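Local coordinates for protein leukotriene A-4 hydrolase (Saccharomyces cerevisiae, PDB 2XQ0) that removes N-terminal residues, preferentially from di- and tripeptides, as a zinc-dependent M1-family aminopeptidase, and shows low epoxide hydrolase activity in vitro, at residues 489-494 and 540-545; 476-481 and 515-520. All coordinates share one frame; numbering follows the deposited sequence.

Contact 1 of 2, residues 489-494 and 540-545; sequences KTTEDF and SRALLD
Ala542 presents its methyl group to the first turn of helix 491-497, where Thr491 and Phe494 receive it. Its CB lies 3.8 Å from Phe494 CB and 4.0 Å from Phe494 CG, so it sits against the root of the phenylalanine and meets the ring obliquely. On the Thr491 side the touch is looser, CG2 to Ala542 CB being 4.1 Å; Thr491 has OG1 beside its backbone N (chi1 -45°), which puts CG2 anti to that N, facing helix 537-546. Thr491 also touches Val538 and Phe494 touches Ala539, both on that helix. Behind this first shell, a capping box fixes the start of helix 491-497. Thr490 is the N-cap, its OG1 accepting from Asp493 N at 3.2 Å. Asp493 OD2 reaches back to Lys489 N (3.3 Å, 162° at the hydrogen), using its anti lone pair, and takes a weak bond from Thr490 N. The Lys489 carbonyl oxygen lies at the edge of the Phe494 ring, in its plane. On the other helix, Arg541 turns away to a salt bridge with Glu574. The contact itself is thus small and apolar, carried by methyl and methylene groups, while polar bonds order the helix start.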
loop_
_atom_site.group_PDB
_atom_site.type_symbol
_atom_site.label_atom_id
_atom_site.label_comp_id
_atom_site.label_asym_id
_atom_site.label_seq_id
_atom_site.Cartn_x
_atom_site.Cartn_y
_atom_site.Cartn_z
ATOM N N LYS A 489 -39.875 -15.582 -12.756
ATOM C CA LYS A 489 -39.687 -16.964 -12.319
ATOM C C LYS A 489 -38.727 -17.724 -13.219
ATOM O O LYS A 489 -37.680 -18.191 -12.770
ATOM C CB LYS A 489 -41.033 -17.690 -12.207
ATOM C CG LYS A 489 -41.878 -17.207 -11.036
ATOM C CD LYS A 489 -41.065 -17.244 -9.743
ATOM C CE LYS A 489 -41.186 -15.945 -8.949
ATOM N NZ LYS A 489 -40.149 -15.854 -7.873
ATOM N N THR A 490 -39.077 -17.822 -14.495
ATOM C CA THR A 490 -38.268 -18.558 -15.454
ATOM C C THR A 490 -37.193 -17.682 -16.078
ATOM O O THR A 490 -37.346 -16.464 -16.173
ATOM C CB THR A 490 -39.129 -19.130 -16.593
ATOM O OG1 THR A 490 -39.387 -18.103 -17.558
ATOM C CG2 THR A 490 -40.445 -19.671 -16.052
ATOM N N THR A 491 -36.111 -18.323 -16.511
ATOM C CA THR A 491 -34.990 -17.642 -17.157
ATOM C C THR A 491 -35.487 -16.814 -18.328
ATOM O O THR A 491 -34.994 -15.711 -18.590
ATOM C CB THR A 491 -33.962 -18.658 -17.690
ATOM O OG1 THR A 491 -33.721 -19.657 -16.695
ATOM C CG2 THR A 491 -32.653 -17.968 -18.048
ATOM N N GLU A 492 -36.459 -17.373 -19.041
ATOM C CA GLU A 492 -37.104 -16.681 -20.143
ATOM C C GLU A 492 -37.632 -15.323 -19.689
ATOM O O GLU A 492 -37.463 -14.328 -20.393
ATOM C CB GLU A 492 -38.234 -17.546 -20.706
ATOM C CG GLU A 492 -39.411 -16.776 -21.258
ATOM C CD GLU A 492 -40.627 -17.658 -21.444
ATOM O OE1 GLU A 492 -40.481 -18.893 -21.330
ATOM O OE2 GLU A 492 -41.724 -17.120 -21.699
ATOM N N ASP A 493 -38.270 -15.289 -18.520
ATOM C CA ASP A 493 -38.801 -14.042 -17.958
ATOM C C ASP A 493 -37.657 -13.045 -17.808
ATOM O O ASP A 493 -37.748 -11.887 -18.221
ATOM C CB ASP A 493 -39.464 -14.291 -16.590
ATOM C CG ASP A 493 -40.828 -14.995 -16.699
ATOM O OD1 ASP A 493 -41.467 -14.899 -17.769
ATOM O OD2 ASP A 493 -41.266 -15.637 -15.711
ATOM N N PHE A 494 -36.561 -13.519 -17.236
ATOM C CA PHE A 494 -35.423 -12.660 -16.971
ATOM C C PHE A 494 -34.818 -12.060 -18.240
ATOM O O PHE A 494 -34.447 -10.887 -18.262
ATOM C CB PHE A 494 -34.376 -13.408 -16.146
ATOM C CG PHE A 494 -34.733 -13.518 -14.692
ATOM C CD1 PHE A 494 -35.329 -14.659 -14.194
ATOM C CD2 PHE A 494 -34.489 -12.466 -13.827
ATOM C CE1 PHE A 494 -35.660 -14.755 -12.858
ATOM C CE2 PHE A 494 -34.822 -12.560 -12.489
ATOM C CZ PHE A 494 -35.405 -13.701 -12.007
ATOM N N SER A 540 -30.092 -15.778 -10.132
ATOM C CA SER A 540 -28.655 -15.629 -9.973
ATOM C C SER A 540 -27.936 -16.286 -11.151
ATOM O O SER A 540 -26.958 -15.753 -11.673
ATOM C CB SER A 540 -28.191 -16.195 -8.630
ATOM O OG SER A 540 -28.573 -17.545 -8.508
ATOM N N ARG A 541 -28.445 -17.432 -11.581
ATOM C CA ARG A 541 -27.951 -18.095 -12.789
ATOM C C ARG A 541 -28.214 -17.283 -14.069
ATOM O O ARG A 541 -27.353 -17.207 -14.948
ATOM C CB ARG A 541 -28.530 -19.517 -12.907
ATOM C CG ARG A 541 -28.004 -20.474 -11.844
ATOM C CD ARG A 541 -28.611 -21.863 -11.961
ATOM N NE ARG A 541 -27.805 -22.874 -11.275
ATOM C CZ ARG A 541 -27.960 -23.227 -10.002
ATOM N NH1 ARG A 541 -28.894 -22.656 -9.256
ATOM N NH2 ARG A 541 -27.177 -24.158 -9.472
ATOM N N ALA A 542 -29.399 -16.677 -14.170
ATOM C CA ALA A 542 -29.728 -15.802 -15.299
ATOM C C ALA A 542 -28.794 -14.588 -15.350
ATOM O O ALA A 542 -28.346 -14.187 -16.426
ATOM C CB ALA A 542 -31.184 -15.348 -15.229
ATOM N N LEU A 543 -28.521 -14.009 -14.180
ATOM C CA LEU A 543 -27.575 -12.897 -14.043
ATOM C C LEU A 543 -26.280 -13.245 -14.773
ATOM O O LEU A 543 -25.875 -12.576 -15.726
ATOM C CB LEU A 543 -27.274 -12.651 -12.554
ATOM C CG LEU A 543 -26.539 -11.395 -12.053
ATOM C CD1 LEU A 543 -25.302 -11.059 -12.874
ATOM C CD2 LEU A 543 -27.466 -10.193 -11.954
ATOM N N LEU A 544 -25.647 -14.317 -14.316
ATOM C CA LEU A 544 -24.352 -14.745 -14.839
ATOM C C LEU A 544 -24.418 -15.029 -16.335
ATOM O O LEU A 544 -23.478 -14.725 -17.073
ATOM C CB LEU A 544 -23.866 -15.986 -14.091
ATOM C CG LEU A 544 -23.330 -15.807 -12.669
ATOM C CD1 LEU A 544 -24.278 -15.016 -11.790
ATOM C CD2 LEU A 544 -23.051 -17.168 -12.054
ATOM N N ASP A 545 -25.533 -15.615 -16.770
ATOM C CA ASP A 545 -25.739 -15.919 -18.183
ATOM C C ASP A 545 -25.830 -14.662 -19.052
ATOM O O ASP A 545 -25.035 -14.472 -19.974
ATOM C CB ASP A 545 -27.000 -16.766 -18.360
ATOM C CG ASP A 545 -27.382 -16.939 -19.812
ATOM O OD1 ASP A 545 -26.464 -17.032 -20.655
ATOM O OD2 ASP A 545 -28.599 -16.982 -20.108
#

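Contact 2 of 2, residues 476-481 and 515-520; sequences QLADKW and LETLTQ
In Leu518, CG stands anti to the carbonyl carbon (chi1 -72°); CD1 continues the extended chain, anti to CA, and the other branch, CD2, turns to helix 469-484. With OG1 beside the backbone N (chi1 -54°), Thr517 has CG2 anti to that N and offers this methyl to Ala478. The Leu518 CD2 methyl fits between neighbouring turns, 3.8 Å from Ala478 CA and 3.8 Å from Trp481 CB. Thr517 CG2 presses on Ala478 CB at 3.4 Å, tighter than usual for two carbons. The alanine thus meets both residues; consistent with its small side chain, the backbones are near here, Ala478 CA and Leu518 CA being 5.5 Å apart. The axes of segments 476-481 and 515-519 approach to 9.0 Å and cross at -40°, a helix pair in the all-helical C-terminal part of this M1 aminopeptidase. Thr517 OG1 is hydrogen-bonded to Leu513 O. Trp481 touches Leu518 through its CB, while its indole leads away, stacking on Phe498, with NE1 hydrogen-bonded to Tyr547 OH. At the end of helix 508-519, Glu516 O accepts from both Thr519 OG1, at 2.8 Å and in the carbonyl plane, and Gln520 N; Asp479 OD1 accepts from His523 N.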
loop_
_atom_site.group_PDB
_atom_site.type_symbol
_atom_site.label_atom_id
_atom_site.label_comp_id
_atom_site.label_asym_id
_atom_site.label_seq_id
_atom_site.Cartn_x
_atom_site.Cartn_y
_atom_site.Cartn_z
ATOM N N GLN A 476 -29.302 1.849 -9.653
ATOM C CA GLN A 476 -30.595 1.517 -10.250
ATOM C C GLN A 476 -30.708 0.056 -10.685
ATOM O O GLN A 476 -31.703 -0.596 -10.397
ATOM C CB GLN A 476 -30.924 2.440 -11.414
ATOM C CG GLN A 476 -31.164 3.869 -10.982
ATOM C CD GLN A 476 -31.392 4.789 -12.157
ATOM O OE1 GLN A 476 -31.909 4.370 -13.195
ATOM N NE2 GLN A 476 -31.010 6.054 -12.002
ATOM N N LEU A 477 -29.696 -0.452 -11.376
ATOM C CA LEU A 477 -29.737 -1.825 -11.858
ATOM C C LEU A 477 -29.760 -2.819 -10.711
ATOM O O LEU A 477 -30.567 -3.749 -10.721
ATOM C CB LEU A 477 -28.558 -2.129 -12.782
ATOM C CG LEU A 477 -28.603 -3.494 -13.475
ATOM C CD1 LEU A 477 -29.824 -3.574 -14.401
ATOM C CD2 LEU A 477 -27.322 -3.733 -14.255
ATOM N N ALA A 478 -28.868 -2.654 -9.734
ATOM C CA ALA A 478 -28.851 -3.574 -8.598
ATOM C C ALA A 478 -30.219 -3.605 -7.921
ATOM O O ALA A 478 -30.746 -4.675 -7.614
ATOM C CB ALA A 478 -27.748 -3.211 -7.596
ATOM N N ASP A 479 -30.798 -2.430 -7.699
ATOM C CA ASP A 479 -32.161 -2.357 -7.179
ATOM C C ASP A 479 -33.135 -3.155 -8.062
ATOM O O ASP A 479 -33.915 -3.975 -7.572
ATOM C CB ASP A 479 -32.602 -0.895 -7.051
ATOM C CG ASP A 479 -31.749 -0.109 -6.062
ATOM O OD1 ASP A 479 -31.002 -0.742 -5.287
ATOM O OD2 ASP A 479 -31.827 1.142 -6.050
ATOM N N LYS A 480 -33.069 -2.928 -9.370
ATOM C CA LYS A 480 -33.947 -3.603 -10.327
ATOM C C LYS A 480 -33.802 -5.128 -10.269
ATOM O O LYS A 480 -34.799 -5.855 -10.301
ATOM C CB LYS A 480 -33.670 -3.104 -11.746
ATOM C CG LYS A 480 -34.654 -3.610 -12.797
ATOM C CD LYS A 480 -34.200 -3.224 -14.217
ATOM C CE LYS A 480 -35.114 -3.824 -15.287
ATOM N NZ LYS A 480 -34.613 -3.612 -16.682
ATOM N N TRP A 481 -32.563 -5.608 -10.192
ATOM C CA TRP A 481 -32.300 -7.036 -10.038
ATOM C C TRP A 481 -32.880 -7.570 -8.745
ATOM O O TRP A 481 -33.473 -8.646 -8.734
ATOM C CB TRP A 481 -30.798 -7.355 -10.111
ATOM C CG TRP A 481 -30.380 -7.711 -11.495
ATOM C CD1 TRP A 481 -29.794 -6.890 -12.420
ATOM C CD2 TRP A 481 -30.575 -8.971 -12.141
ATOM N NE1 TRP A 481 -29.582 -7.577 -13.597
ATOM C CE2 TRP A 481 -30.060 -8.856 -13.449
ATOM C CE3 TRP A 481 -31.138 -10.189 -11.741
ATOM C CZ2 TRP A 481 -30.082 -9.917 -14.352
ATOM C CZ3 TRP A 481 -31.152 -11.234 -12.629
ATOM C CH2 TRP A 481 -30.632 -11.094 -13.923
ATOM N N LEU A 515 -21.764 -5.544 -8.612
ATOM C CA LEU A 515 -21.713 -6.861 -7.960
ATOM C C LEU A 515 -21.658 -6.715 -6.450
ATOM O O LEU A 515 -22.232 -7.519 -5.718
ATOM C CB LEU A 515 -20.507 -7.678 -8.442
ATOM C CG LEU A 515 -20.526 -8.129 -9.911
ATOM C CD1 LEU A 515 -19.141 -8.541 -10.374
ATOM C CD2 LEU A 515 -21.529 -9.253 -10.118
ATOM N N GLU A 516 -20.955 -5.688 -5.985
ATOM C CA GLU A 516 -20.947 -5.353 -4.564
ATOM C C GLU A 516 -22.372 -5.042 -4.085
ATOM O O GLU A 516 -22.890 -5.724 -3.187
ATOM C CB GLU A 516 -19.972 -4.194 -4.286
ATOM C CG GLU A 516 -19.958 -3.662 -2.863
ATOM C CD GLU A 516 -19.450 -4.674 -1.844
ATOM O OE1 GLU A 516 -19.478 -5.893 -2.129
ATOM O OE2 GLU A 516 -19.019 -4.248 -0.748
ATOM N N THR A 517 -23.008 -4.042 -4.703
ATOM C CA THR A 517 -24.375 -3.626 -4.349
ATOM C C THR A 517 -25.364 -4.801 -4.316
ATOM O O THR A 517 -26.234 -4.861 -3.455
ATOM C CB THR A 517 -24.890 -2.501 -5.296
ATOM O OG1 THR A 517 -23.951 -1.413 -5.317
ATOM C CG2 THR A 517 -26.260 -1.979 -4.852
ATOM N N LEU A 518 -25.218 -5.747 -5.239
ATOM C CA LEU A 518 -26.070 -6.933 -5.260
ATOM C C LEU A 518 -25.947 -7.798 -4.007
ATOM O O LEU A 518 -26.947 -8.314 -3.503
ATOM C CB LEU A 518 -25.771 -7.796 -6.483
ATOM C CG LEU A 518 -26.246 -7.250 -7.822
ATOM C CD1 LEU A 518 -25.730 -8.140 -8.941
ATOM C CD2 LEU A 518 -27.771 -7.145 -7.854
ATOM N N THR A 519 -24.723 -7.996 -3.522
ATOM C CA THR A 519 -24.528 -8.765 -2.293
ATOM C C THR A 519 -24.991 -7.952 -1.077
ATOM O O THR A 519 -25.339 -8.513 -0.038
ATOM C CB THR A 519 -23.066 -9.225 -2.110
ATOM O OG1 THR A 519 -22.228 -8.090 -1.868
ATOM C CG2 THR A 519 -22.574 -9.977 -3.356
ATOM N N GLN A 520 -24.998 -6.630 -1.222
ATOM C CA GLN A 520 -25.660 -5.747 -0.267
ATOM C C GLN A 520 -27.169 -5.788 -0.516
ATOM O O GLN A 520 -27.943 -5.071 0.124
ATOM C CB GLN A 520 -25.157 -4.317 -0.438
ATOM C CG GLN A 520 -23.666 -4.156 -0.233
ATOM C CD GLN A 520 -23.319 -3.897 1.212
ATOM O OE1 GLN A 520 -24.101 -3.298 1.947
ATOM N NE2 GLN A 520 -22.137 -4.344 1.629
#

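From the N terminus, the chain passes through 476-481, 489-494, 515-520 and 540-545 in turn, so the two contacts cross rather than nest. Contact 2 closes a loop of 33 residues that includes helix 491-497; contact 1 closes one of 45 that includes helix 508-519. Each loop therefore contains one partner of the other contact, and four helices, 469-484, 491-497, 508-519 and 537-546, are tied together. The contacts, with centres about 15 Å apart, meet around the Trp481 indole: Leu543 CD2 comes within 3.3 Å of Trp481 CE2, and Phe494 CD2 within 3.8 Å of Trp481 CZ3. Leu543 also packs on Leu518. Both lie away from the zinc site.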